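PDB 2CB4: mosquitocidal toxin from Bacillus sphaericus, which probably transfers ADP-ribose from NAD to target proteins, this chain being the catalytic ADP-ribosyltransferase domain of a larger insecticidal toxin. Local coordinates for residues A[20-28]-A[156-164]; A[92-100]-A[117-125]. The protein carries 1 engineered substitution. All coordinates share one frame; numbering follows the deposited sequence.

Interaction 1: A[20-28]-A[156-164]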
ATOM      1  N   ASP A  20      30.429 -35.860  -1.099  1.00 57.76           N
ATOM      2  CA  ASP A  20      29.818 -35.154   0.031  1.00 55.16           C
ATOM      3  C   ASP A  20      29.615 -33.674  -0.347  1.00 53.38           C
ATOM      4  O   ASP A  20      30.002 -33.232  -1.441  1.00 51.88           O
ATOM      5  CB  ASP A  20      30.687 -35.279   1.286  1.00 56.46           C
ATOM      6  CG  ASP A  20      32.113 -34.866   1.037  1.00 68.45           C
ATOM      7  OD1 ASP A  20      32.332 -33.972   0.186  1.00 68.62           O
ATOM      8  OD2 ASP A  20      33.022 -35.438   1.678  1.00 77.74           O
ATOM      9  N   ASN A  21      29.025 -32.917   0.575  1.00 45.94           N
ATOM     10  CA  ASN A  21      28.739 -31.512   0.356  1.00 43.56           C
ATOM     11  C   ASN A  21      29.850 -30.549   0.788  1.00 43.82           C
ATOM     12  O   ASN A  21      29.604 -29.375   0.963  1.00 43.61           O
ATOM     13  CB  ASN A  21      27.413 -31.141   1.003  1.00 39.54           C
ATOM     14  CG  ASN A  21      27.489 -31.128   2.508  1.00 49.03           C
ATOM     15  OD1 ASN A  21      28.512 -31.523   3.100  1.00 38.45           O
ATOM     16  ND2 ASN A  21      26.416 -30.664   3.144  1.00 37.32           N
ATOM     17  N   THR A  22      31.069 -31.045   0.940  1.00 38.12           N
ATOM     18  CA  THR A  22      32.195 -30.205   1.343  1.00 36.41           C
ATOM     19  C   THR A  22      32.340 -28.954   0.499  1.00 39.76           C
ATOM     20  O   THR A  22      32.676 -27.883   1.014  1.00 39.99           O
ATOM     21  CB  THR A  22      33.529 -30.983   1.307  1.00 36.36           C
ATOM     22  OG1 THR A  22      33.435 -32.098   2.192  1.00 41.21           O
ATOM     23  CG2 THR A  22      34.681 -30.131   1.761  1.00 30.87           C
ATOM     24  N   TRP A  23      32.104 -29.096  -0.798  1.00 34.95           N
ATOM     25  CA  TRP A  23      32.262 -27.990  -1.739  1.00 33.50           C
ATOM     26  C   TRP A  23      31.411 -26.750  -1.425  1.00 37.45           C
ATOM     27  O   TRP A  23      31.807 -25.609  -1.759  1.00 36.68           O
ATOM     28  CB  TRP A  23      32.070 -28.464  -3.187  1.00 31.41           C
ATOM     29  CG  TRP A  23      30.669 -28.948  -3.501  1.00 31.74           C
ATOM     30  CD1 TRP A  23      30.012 -29.973  -2.907  1.00 34.37           C
ATOM     31  CD2 TRP A  23      29.774 -28.420  -4.504  1.00 31.50           C
ATOM     32  NE1 TRP A  23      28.751 -30.105  -3.451  1.00 33.56           N
ATOM     33  CE2 TRP A  23      28.588 -29.170  -4.436  1.00 34.81           C
ATOM     34  CE3 TRP A  23      29.866 -27.377  -5.441  1.00 32.90           C
ATOM     35  CZ2 TRP A  23      27.482 -28.906  -5.257  1.00 34.43           C
ATOM     36  CZ3 TRP A  23      28.776 -27.134  -6.280  1.00 34.37           C
ATOM     37  CH2 TRP A  23      27.606 -27.903  -6.184  1.00 35.05           C
ATOM     38  N   ILE A  24      30.264 -26.978  -0.776  1.00 32.24           N
ATOM     39  CA  ILE A  24      29.353 -25.900  -0.386  1.00 31.52           C
ATOM     40  C   ILE A  24      29.187 -25.771   1.141  1.00 34.66           C
ATOM     41  O   ILE A  24      28.235 -25.169   1.612  1.00 34.00           O
ATOM     42  CB  ILE A  24      27.951 -26.042  -1.016  1.00 33.81           C
ATOM     43  CG1 ILE A  24      27.385 -27.433  -0.746  1.00 33.55           C
ATOM     44  CG2 ILE A  24      28.004 -25.752  -2.510  1.00 34.02           C
ATOM     45  CD1 ILE A  24      26.020 -27.636  -1.396  1.00 36.36           C
ATOM     46  N   GLN A  25      30.115 -26.323   1.908  1.00 30.68           N
ATOM     47  CA  GLN A  25      29.999 -26.244   3.362  1.00 30.80           C
ATOM     48  C   GLN A  25      30.175 -24.843   3.987  1.00 34.01           C
ATOM     49  O   GLN A  25      29.783 -24.625   5.141  1.00 33.86           O
ATOM     50  CB  GLN A  25      30.949 -27.249   4.038  1.00 31.80           C
ATOM     51  CG  GLN A  25      30.240 -28.522   4.434  1.00 37.95           C
ATOM     52  CD  GLN A  25      31.172 -29.595   4.959  1.00 52.33           C
ATOM     53  OE1 GLN A  25      32.232 -29.309   5.522  1.00 50.36           O
ATOM     54  NE2 GLN A  25      30.775 -30.853   4.785  1.00 42.31           N
ATOM     55  N   ALA A  26      30.789 -23.912   3.246  1.00 28.19           N
ATOM     56  CA  ALA A  26      31.024 -22.546   3.755  1.00 26.21           C
ATOM     57  C   ALA A  26      29.775 -21.681   3.552  1.00 31.19           C
ATOM     58  O   ALA A  26      29.703 -20.559   4.047  1.00 31.21           O
ATOM     59  CB  ALA A  26      32.239 -21.906   3.045  1.00 25.86           C
ATOM     60  N   ALA A  27      28.801 -22.217   2.821  1.00 28.01           N
ATOM     61  CA  ALA A  27      27.584 -21.504   2.471  1.00 27.74           C
ATOM     62  C   ALA A  27      26.905 -20.639   3.506  1.00 33.26           C
ATOM     63  O   ALA A  27      26.604 -21.066   4.642  1.00 34.16           O
ATOM     64  CB  ALA A  27      26.560 -22.414   1.793  1.00 27.75           C
ATOM     65  N   SER A  28      26.610 -19.436   3.046  1.00 28.11           N
ATOM     66  CA  SER A  28      25.867 -18.433   3.782  1.00 27.86           C
ATOM     67  C   SER A  28      24.371 -18.790   3.559  1.00 34.40           C
ATOM     68  O   SER A  28      23.579 -18.744   4.489  1.00 34.91           O
ATOM     69  CB  SER A  28      26.157 -17.050   3.201  1.00 29.52           C
ATOM     70  OG  SER A  28      25.695 -16.119   4.119  1.00 45.49           O
ATOM     71  N   ILE A 156      40.493 -15.241   3.784  1.00 23.86           N
ATOM     72  CA  ILE A 156      39.567 -16.341   4.034  1.00 22.55           C
ATOM     73  C   ILE A 156      40.225 -17.741   4.024  1.00 27.12           C
ATOM     74  O   ILE A 156      41.146 -18.008   3.236  1.00 26.68           O
ATOM     75  CB  ILE A 156      38.495 -16.303   2.874  1.00 24.08           C
ATOM     76  CG1 ILE A 156      37.790 -14.936   2.845  1.00 23.55           C
ATOM     77  CG2 ILE A 156      37.521 -17.488   2.935  1.00 22.26           C
ATOM     78  CD1 ILE A 156      37.336 -14.502   1.487  1.00 21.52           C
ATOM     79  N   PHE A 157      39.701 -18.626   4.873  1.00 23.93           N
ATOM     80  CA  PHE A 157      40.095 -20.054   4.957  1.00 23.25           C
ATOM     81  C   PHE A 157      38.756 -20.724   5.165  1.00 26.82           C
ATOM     82  O   PHE A 157      38.166 -20.621   6.216  1.00 26.19           O
ATOM     83  CB  PHE A 157      41.020 -20.346   6.137  1.00 24.02           C
ATOM     84  CG  PHE A 157      42.395 -19.721   5.995  1.00 24.85           C
ATOM     85  CD1 PHE A 157      43.381 -20.347   5.226  1.00 26.65           C
ATOM     86  CD2 PHE A 157      42.691 -18.498   6.607  1.00 24.74           C
ATOM     87  CE1 PHE A 157      44.645 -19.783   5.111  1.00 27.07           C
ATOM     88  CE2 PHE A 157      43.946 -17.936   6.489  1.00 27.71           C
ATOM     89  CZ  PHE A 157      44.932 -18.589   5.738  1.00 26.11           C
ATOM     90  N   ALA A 158      38.253 -21.357   4.119  1.00 22.79           N
ATOM     91  CA  ALA A 158      36.936 -21.956   4.151  1.00 22.59           C
ATOM     92  C   ALA A 158      36.974 -23.364   3.558  1.00 31.14           C
ATOM     93  O   ALA A 158      37.834 -23.688   2.729  1.00 33.67           O
ATOM     94  CB  ALA A 158      35.961 -21.052   3.279  1.00 22.35           C
ATOM     95  N   PRO A 159      35.992 -24.165   3.918  1.00 28.45           N
ATOM     96  CA  PRO A 159      35.898 -25.497   3.358  1.00 27.65           C
ATOM     97  C   PRO A 159      35.270 -25.364   1.974  1.00 33.17           C
ATOM     98  O   PRO A 159      34.373 -24.533   1.756  1.00 31.14           O
ATOM     99  CB  PRO A 159      34.868 -26.194   4.293  1.00 28.39           C
ATOM    100  CG  PRO A 159      34.025 -25.053   4.862  1.00 31.40           C
ATOM    101  CD  PRO A 159      35.043 -23.965   5.054  1.00 27.65           C
ATOM    102  N   GLY A 160      35.701 -26.220   1.048  1.00 31.11           N
ATOM    103  CA  GLY A 160      35.111 -26.246  -0.276  1.00 29.64           C
ATOM    104  C   GLY A 160      35.549 -25.208  -1.275  1.00 31.00           C
ATOM    105  O   GLY A 160      36.684 -24.706  -1.265  1.00 29.94           O
ATOM    106  N   GLY A 161      34.610 -24.923  -2.169  1.00 28.57           N
ATOM    107  CA  GLY A 161      34.809 -23.995  -3.255  1.00 29.06           C
ATOM    108  C   GLY A 161      35.114 -24.773  -4.548  1.00 35.05           C
ATOM    109  O   GLY A 161      35.719 -25.837  -4.508  1.00 36.00           O
ATOM    110  N   ILE A 162      34.693 -24.214  -5.683  1.00 31.00           N
ATOM    111  CA  ILE A 162      34.948 -24.779  -7.007  1.00 28.35           C
ATOM    112  C   ILE A 162      36.228 -24.167  -7.528  1.00 32.73           C
ATOM    113  O   ILE A 162      36.367 -22.947  -7.560  1.00 32.33           O
ATOM    114  CB  ILE A 162      33.840 -24.389  -7.979  1.00 28.92           C
ATOM    115  CG1 ILE A 162      32.478 -24.797  -7.428  1.00 27.48           C
ATOM    116  CG2 ILE A 162      34.102 -24.942  -9.349  1.00 27.83           C
ATOM    117  CD1 ILE A 162      31.321 -24.145  -8.226  1.00 25.34           C
ATOM    118  N   ASP A 163      37.178 -25.011  -7.919  1.00 31.59           N
ATOM    119  CA  ASP A 163      38.459 -24.554  -8.484  1.00 31.42           C
ATOM    120  C   ASP A 163      38.195 -24.290  -9.970  1.00 38.15           C
ATOM    121  O   ASP A 163      38.166 -25.209 -10.793  1.00 40.76           O
ATOM    122  CB  ASP A 163      39.507 -25.647  -8.330  1.00 32.77           C
ATOM    123  CG  ASP A 163      40.878 -25.207  -8.802  1.00 43.40           C
ATOM    124  OD1 ASP A 163      40.963 -24.429  -9.779  1.00 43.53           O
ATOM    125  OD2 ASP A 163      41.875 -25.625  -8.182  1.00 52.02           O
ATOM    126  N   ILE A 164      37.951 -23.031 -10.308  1.00 33.55           N
ATOM    127  CA  ILE A 164      37.587 -22.637 -11.665  1.00 31.69           C
ATOM    128  C   ILE A 164      38.584 -23.019 -12.761  1.00 37.09           C
ATOM    129  O   ILE A 164      38.219 -23.583 -13.786  1.00 37.21           O
ATOM    130  CB  ILE A 164      37.219 -21.106 -11.727  1.00 32.49           C
ATOM    131  CG1 ILE A 164      36.013 -20.804 -10.816  1.00 31.55           C
ATOM    132  CG2 ILE A 164      37.009 -20.635 -13.186  1.00 29.08           C
ATOM    133  CD1 ILE A 164      34.753 -21.602 -11.145  1.00 30.16           C
TER
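At the edge of the Trp-23 indole lies CG1 of Ile-162, 4.2 Å from CE3, while CG2 of Ile-24, the next residue of the same segment, sits over the centre of one face, 3.7 Å above the plane. Trp-23 and Ile-162 lie side by side and point the same way; chi1 of 65° sets the indole between its own backbone N and carbonyl carbon. The backbones meet even more closely, CA of Trp-23 being 3.6 Å from CA of Gly-160. Glycine suits this place: a CB there would run into the carbonyl oxygens of Thr-22 and Trp-23, and at these backbone angles (phi 80°, psi -152°) it would also press on the carbonyl oxygen of Pro-159. The nearby Thr-22 O instead receives a CA-H...O contact from Gly-160, and Gly-161 N gives Trp-23 O a nearly straight hydrogen bond of 2.9 Å. Farther along, the small CB of Ala-26 fits against Ala-158 CB at 3.8 Å, and the puckered ring of Pro-159 lies against CB of Gln-25 through CG. Around this buried crossing, helix 36-44 packs on Trp-23 through Leu-39 and Tyr-40 and bonds its NE1 through Ser-36, whereas strand 180-184 meets Ala-158 through Phe-183 and both Ile-24 and Ile-162 through Pro-184.

Interaction 2: A[92-100]-A[117-125]; sequences NGFIPRVTN and TNSPSIFVS
Pro-96 pushes its ring against the backbone of Ile-122, CG coming to 3.2 Å from Ile-122 O, while CG2 of Val-124 closes on the same ring from the strand. The two methyls of the beta-branched Val-124 meet different neighbours: CG1 meets Phe-94 CB at 3.8 Å, and CG2 reaches both the CA and the ring of Pro-96. A second bump is Val-98, whose branches part over segment 117-125. CG1, anti to the backbone N (chi1 172°), goes to Ile-122 CG2, whereas CG2 settles against Pro-120, 3.9 Å from its CB. The backbone beneath is tied by Val-98 N to Ser-121 O at 3.0 Å, the donor standing well above the carbonyl plane. Arg-97, long enough to reach past Pro-120, bends at chi3 (70°) and lays one guanidinium face over that proline, NH2 lying 3.7 Å from CG. NH1 then donates to Asn-118 O at 2.8 Å, in the guanidinium plane but at a bent 133°; a water joins NH2 to the same carbonyl. Another water accepts from Arg-97 N and lies within hydrogen-bonding distance of Phe-123 O, linking the two segments. The arrangement is a loop laid along the chain leading from helix 111-117 into strand 123-131, which belongs to the mixed sheet of an ADP-ribosyltransferase domain with a Scabin-like sequence.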
ATOM      1  N   ASN A  92      27.989 -10.520   8.797  1.00 25.08           N
ATOM      2  CA  ASN A  92      27.160 -11.273   7.863  1.00 24.98           C
ATOM      3  C   ASN A  92      27.855 -12.256   6.926  1.00 28.62           C
ATOM      4  O   ASN A  92      27.192 -13.072   6.322  1.00 29.43           O
ATOM      5  CB  ASN A  92      26.415 -10.253   6.960  1.00 23.30           C
ATOM      6  CG  ASN A  92      25.496  -9.357   7.734  1.00 32.90           C
ATOM      7  OD1 ASN A  92      24.607  -9.825   8.433  1.00 32.93           O
ATOM      8  ND2 ASN A  92      25.725  -8.061   7.644  1.00 23.48           N
ATOM      9  N   GLY A  93      29.167 -12.115   6.762  1.00 24.99           N
ATOM     10  CA  GLY A  93      29.944 -12.927   5.853  1.00 24.65           C
ATOM     11  C   GLY A  93      29.728 -12.400   4.434  1.00 27.76           C
ATOM     12  O   GLY A  93      29.293 -11.260   4.222  1.00 26.59           O
ATOM     13  N   PHE A  94      30.011 -13.240   3.456  1.00 23.89           N
ATOM     14  CA  PHE A  94      29.783 -12.864   2.065  1.00 22.15           C
ATOM     15  C   PHE A  94      28.535 -13.568   1.575  1.00 27.20           C
ATOM     16  O   PHE A  94      28.555 -14.766   1.291  1.00 26.62           O
ATOM     17  CB  PHE A  94      30.980 -13.221   1.207  1.00 22.68           C
ATOM     18  CG  PHE A  94      32.196 -12.398   1.521  1.00 23.18           C
ATOM     19  CD1 PHE A  94      32.200 -11.016   1.274  1.00 24.67           C
ATOM     20  CD2 PHE A  94      33.331 -12.988   2.090  1.00 22.69           C
ATOM     21  CE1 PHE A  94      33.335 -10.246   1.564  1.00 24.87           C
ATOM     22  CE2 PHE A  94      34.457 -12.221   2.396  1.00 24.75           C
ATOM     23  CZ  PHE A  94      34.459 -10.843   2.125  1.00 23.07           C
ATOM     24  N   ILE A  95      27.445 -12.813   1.520  1.00 25.12           N
ATOM     25  CA  ILE A  95      26.149 -13.305   1.063  1.00 24.87           C
ATOM     26  C   ILE A  95      26.081 -12.982  -0.430  1.00 30.00           C
ATOM     27  O   ILE A  95      26.516 -11.912  -0.856  1.00 30.32           O
ATOM     28  CB  ILE A  95      24.999 -12.603   1.852  1.00 27.19           C
ATOM     29  CG1 ILE A  95      25.148 -12.893   3.366  1.00 27.26           C
ATOM     30  CG2 ILE A  95      23.609 -13.040   1.339  1.00 24.75           C
ATOM     31  CD1 ILE A  95      24.143 -12.077   4.234  1.00 23.53           C
ATOM     32  N   PRO A  96      25.604 -13.930  -1.235  1.00 27.00           N
ATOM     33  CA  PRO A  96      25.559 -13.718  -2.688  1.00 25.99           C
ATOM     34  C   PRO A  96      24.528 -12.669  -3.120  1.00 31.13           C
ATOM     35  O   PRO A  96      23.606 -12.342  -2.372  1.00 30.26           O
ATOM     36  CB  PRO A  96      25.158 -15.108  -3.238  1.00 26.49           C
ATOM     37  CG  PRO A  96      25.301 -16.040  -2.132  1.00 30.39           C
ATOM     38  CD  PRO A  96      25.167 -15.288  -0.861  1.00 26.32           C
ATOM     39  N   ARG A  97      24.673 -12.164  -4.346  1.00 28.50           N
ATOM     40  CA  ARG A  97      23.719 -11.194  -4.871  1.00 28.28           C
ATOM     41  C   ARG A  97      22.302 -11.755  -4.984  1.00 34.62           C
ATOM     42  O   ARG A  97      21.348 -11.012  -4.818  1.00 35.46           O
ATOM     43  CB  ARG A  97      24.200 -10.598  -6.180  1.00 24.87           C
ATOM     44  CG  ARG A  97      25.427  -9.745  -5.958  1.00 27.77           C
ATOM     45  CD  ARG A  97      26.104  -9.419  -7.267  1.00 25.14           C
ATOM     46  NE  ARG A  97      25.301  -8.495  -8.041  1.00 29.56           N
ATOM     47  CZ  ARG A  97      25.411  -8.331  -9.355  1.00 45.48           C
ATOM     48  NH1 ARG A  97      26.305  -9.020 -10.070  1.00 29.08           N
ATOM     49  NH2 ARG A  97      24.636  -7.462  -9.956  1.00 31.18           N
ATOM     50  N   VAL A  98      22.166 -13.061  -5.238  1.00 31.83           N
ATOM     51  CA  VAL A  98      20.855 -13.723  -5.291  1.00 31.31           C
ATOM     52  C   VAL A  98      20.756 -14.592  -4.017  1.00 37.09           C
ATOM     53  O   VAL A  98      21.628 -15.408  -3.734  1.00 35.53           O
ATOM     54  CB  VAL A  98      20.696 -14.587  -6.561  1.00 34.74           C
ATOM     55  CG1 VAL A  98      19.420 -15.424  -6.495  1.00 33.87           C
ATOM     56  CG2 VAL A  98      20.703 -13.715  -7.802  1.00 33.95           C
ATOM     57  N   THR A  99      19.713 -14.368  -3.223  1.00 37.52           N
ATOM     58  CA  THR A  99      19.532 -15.074  -1.954  1.00 38.27           C
ATOM     59  C   THR A  99      18.253 -15.933  -1.840  1.00 45.61           C
ATOM     60  O   THR A  99      18.054 -16.645  -0.857  1.00 46.11           O
ATOM     61  CB  THR A  99      19.561 -14.057  -0.759  1.00 38.80           C
ATOM     62  OG1 THR A  99      18.481 -13.126  -0.899  1.00 39.43           O
ATOM     63  CG2 THR A  99      20.893 -13.269  -0.732  1.00 30.71           C
ATOM     64  N   ASN A 100      17.383 -15.867  -2.829  1.00 45.78           N
ATOM     65  CA  ASN A 100      16.132 -16.629  -2.770  1.00 47.96           C
ATOM     66  C   ASN A 100      16.216 -18.001  -3.436  1.00 56.14           C
ATOM     67  O   ASN A 100      16.957 -18.181  -4.403  1.00 55.42           O
ATOM     68  CB  ASN A 100      14.983 -15.817  -3.386  1.00 50.42           C
ATOM     69  CG  ASN A 100      15.133 -15.650  -4.896  1.00 89.03           C
ATOM     70  OD1 ASN A 100      16.050 -14.974  -5.367  1.00 90.80           O
ATOM     71  ND2 ASN A 100      14.259 -16.307  -5.657  1.00 81.64           N
ATOM     72  N   THR A 117      30.167 -12.732 -17.427  1.00 28.43           N
ATOM     73  CA  THR A 117      29.429 -11.482 -17.477  1.00 28.60           C
ATOM     74  C   THR A 117      29.199 -10.775 -16.152  1.00 34.79           C
ATOM     75  O   THR A 117      28.830  -9.585 -16.143  1.00 34.79           O
ATOM     76  CB  THR A 117      28.015 -11.726 -18.087  1.00 32.89           C
ATOM     77  OG1 THR A 117      27.172 -12.309 -17.094  1.00 30.90           O
ATOM     78  CG2 THR A 117      28.061 -12.652 -19.294  1.00 31.21           C
ATOM     79  N   ASN A 118      29.353 -11.507 -15.043  1.00 30.19           N
ATOM     80  CA  ASN A 118      29.105 -10.962 -13.711  1.00 29.41           C
ATOM     81  C   ASN A 118      27.633 -10.749 -13.401  1.00 35.04           C
ATOM     82  O   ASN A 118      27.286  -9.919 -12.573  1.00 35.95           O
ATOM     83  CB  ASN A 118      29.874  -9.670 -13.443  1.00 26.54           C
ATOM     84  CG  ASN A 118      30.207  -9.481 -11.945  1.00 43.88           C
ATOM     85  OD1 ASN A 118      30.329 -10.459 -11.179  1.00 35.86           O
ATOM     86  ND2 ASN A 118      30.358  -8.236 -11.548  1.00 30.32           N
ATOM     87  N   SER A 119      26.777 -11.512 -14.052  1.00 32.50           N
ATOM     88  CA  SER A 119      25.336 -11.448 -13.825  1.00 32.74           C
ATOM     89  C   SER A 119      25.063 -11.906 -12.369  1.00 35.06           C
ATOM     90  O   SER A 119      25.837 -12.666 -11.804  1.00 34.48           O
ATOM     91  CB  SER A 119      24.655 -12.409 -14.825  1.00 37.46           C
ATOM     92  OG  SER A 119      25.336 -13.672 -14.873  1.00 43.94           O
ATOM     93  N   PRO A 120      23.978 -11.439 -11.767  1.00 31.42           N
ATOM     94  CA  PRO A 120      23.640 -11.810 -10.376  1.00 30.42           C
ATOM     95  C   PRO A 120      23.436 -13.305 -10.236  1.00 35.31           C
ATOM     96  O   PRO A 120      22.752 -13.935 -11.055  1.00 34.52           O
ATOM     97  CB  PRO A 120      22.311 -11.087 -10.112  1.00 31.18           C
ATOM     98  CG  PRO A 120      22.223 -10.051 -11.176  1.00 35.72           C
ATOM     99  CD  PRO A 120      22.996 -10.512 -12.357  1.00 31.34           C
ATOM    100  N   SER A 121      24.001 -13.874  -9.174  1.00 31.58           N
ATOM    101  CA  SER A 121      23.880 -15.302  -8.974  1.00 30.01           C
ATOM    102  C   SER A 121      24.068 -15.638  -7.516  1.00 32.94           C
ATOM    103  O   SER A 121      24.229 -14.750  -6.682  1.00 34.08           O
ATOM    104  CB  SER A 121      24.955 -16.005  -9.806  1.00 30.99           C
ATOM    105  OG  SER A 121      26.240 -15.779  -9.267  1.00 33.42           O
ATOM    106  N   ILE A 122      24.047 -16.932  -7.218  1.00 27.07           N
ATOM    107  CA  ILE A 122      24.251 -17.448  -5.869  1.00 26.02           C
ATOM    108  C   ILE A 122      25.750 -17.643  -5.571  1.00 28.45           C
ATOM    109  O   ILE A 122      26.116 -18.104  -4.490  1.00 29.27           O
ATOM    110  CB  ILE A 122      23.548 -18.821  -5.690  1.00 28.94           C
ATOM    111  CG1 ILE A 122      24.101 -19.867  -6.676  1.00 29.62           C
ATOM    112  CG2 ILE A 122      22.029 -18.693  -5.804  1.00 27.68           C
ATOM    113  CD1 ILE A 122      23.938 -21.335  -6.178  1.00 30.53           C
ATOM    114  N   PHE A 123      26.612 -17.307  -6.528  1.00 23.03           N
ATOM    115  CA  PHE A 123      28.056 -17.481  -6.351  1.00 23.10           C
ATOM    116  C   PHE A 123      28.793 -16.269  -5.777  1.00 28.11           C
ATOM    117  O   PHE A 123      28.506 -15.109  -6.105  1.00 27.73           O
ATOM    118  CB  PHE A 123      28.745 -17.845  -7.700  1.00 25.11           C
ATOM    119  CG  PHE A 123      28.082 -18.978  -8.442  1.00 26.76           C
ATOM    120  CD1 PHE A 123      28.208 -20.294  -7.994  1.00 29.00           C
ATOM    121  CD2 PHE A 123      27.318 -18.730  -9.593  1.00 27.93           C
ATOM    122  CE1 PHE A 123      27.550 -21.332  -8.670  1.00 29.53           C
ATOM    123  CE2 PHE A 123      26.670 -19.757 -10.266  1.00 29.84           C
ATOM    124  CZ  PHE A 123      26.786 -21.061  -9.803  1.00 28.06           C
ATOM    125  N   VAL A 124      29.822 -16.557  -4.971  1.00 23.92           N
ATOM    126  CA  VAL A 124      30.665 -15.502  -4.427  1.00 21.62           C
ATOM    127  C   VAL A 124      32.094 -15.827  -4.828  1.00 27.18           C
ATOM    128  O   VAL A 124      32.531 -16.913  -4.683  1.00 25.25           O
ATOM    129  CB  VAL A 124      30.519 -15.381  -2.854  1.00 22.44           C
ATOM    130  CG1 VAL A 124      31.643 -14.538  -2.250  1.00 20.50           C
ATOM    131  CG2 VAL A 124      29.188 -14.820  -2.516  1.00 20.68           C
ATOM    132  N   SER A 125      32.821 -14.897  -5.378  1.00 29.43           N
ATOM    133  CA  SER A 125      34.184 -15.232  -5.762  1.00 30.60           C
ATOM    134  C   SER A 125      35.233 -14.902  -4.732  1.00 34.39           C
ATOM    135  O   SER A 125      35.079 -14.008  -3.926  1.00 32.02           O
ATOM    136  CB  SER A 125      34.565 -14.475  -7.054  1.00 32.54           C
ATOM    137  OG  SER A 125      33.930 -15.117  -8.137  1.00 51.61           O
TER
HETATM  138  O   HOH W   1      27.282 -12.713  -5.582  1.00 23.54           O
HETATM  139  O   HOH W   2      25.310  -7.374 -12.927  1.00 40.49           O

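In the fold
Interaction 2 is nested along the chain inside the loop that interaction 1 closes, and their centres lie about 14 Å apart. They touch directly: Ser-28 OG packs 3.4 Å from Ile-95 CG1, and Ile-156 CD1 lies 3.8 Å from Phe-94 CE2. Both reach the same mixed sheet, where strand 180-184 is a shared neighbour: Pro-184 touches Ile-24 and Ile-162 of the first and Phe-123 of the second. Arg-188 bonds the carbonyls of Gln-25 and Ala-27, while Arg-188 of a second subunit packs on Thr-117. Together they join the N-terminal segment and the 92-100 loop to the sheet of the catalytic domain.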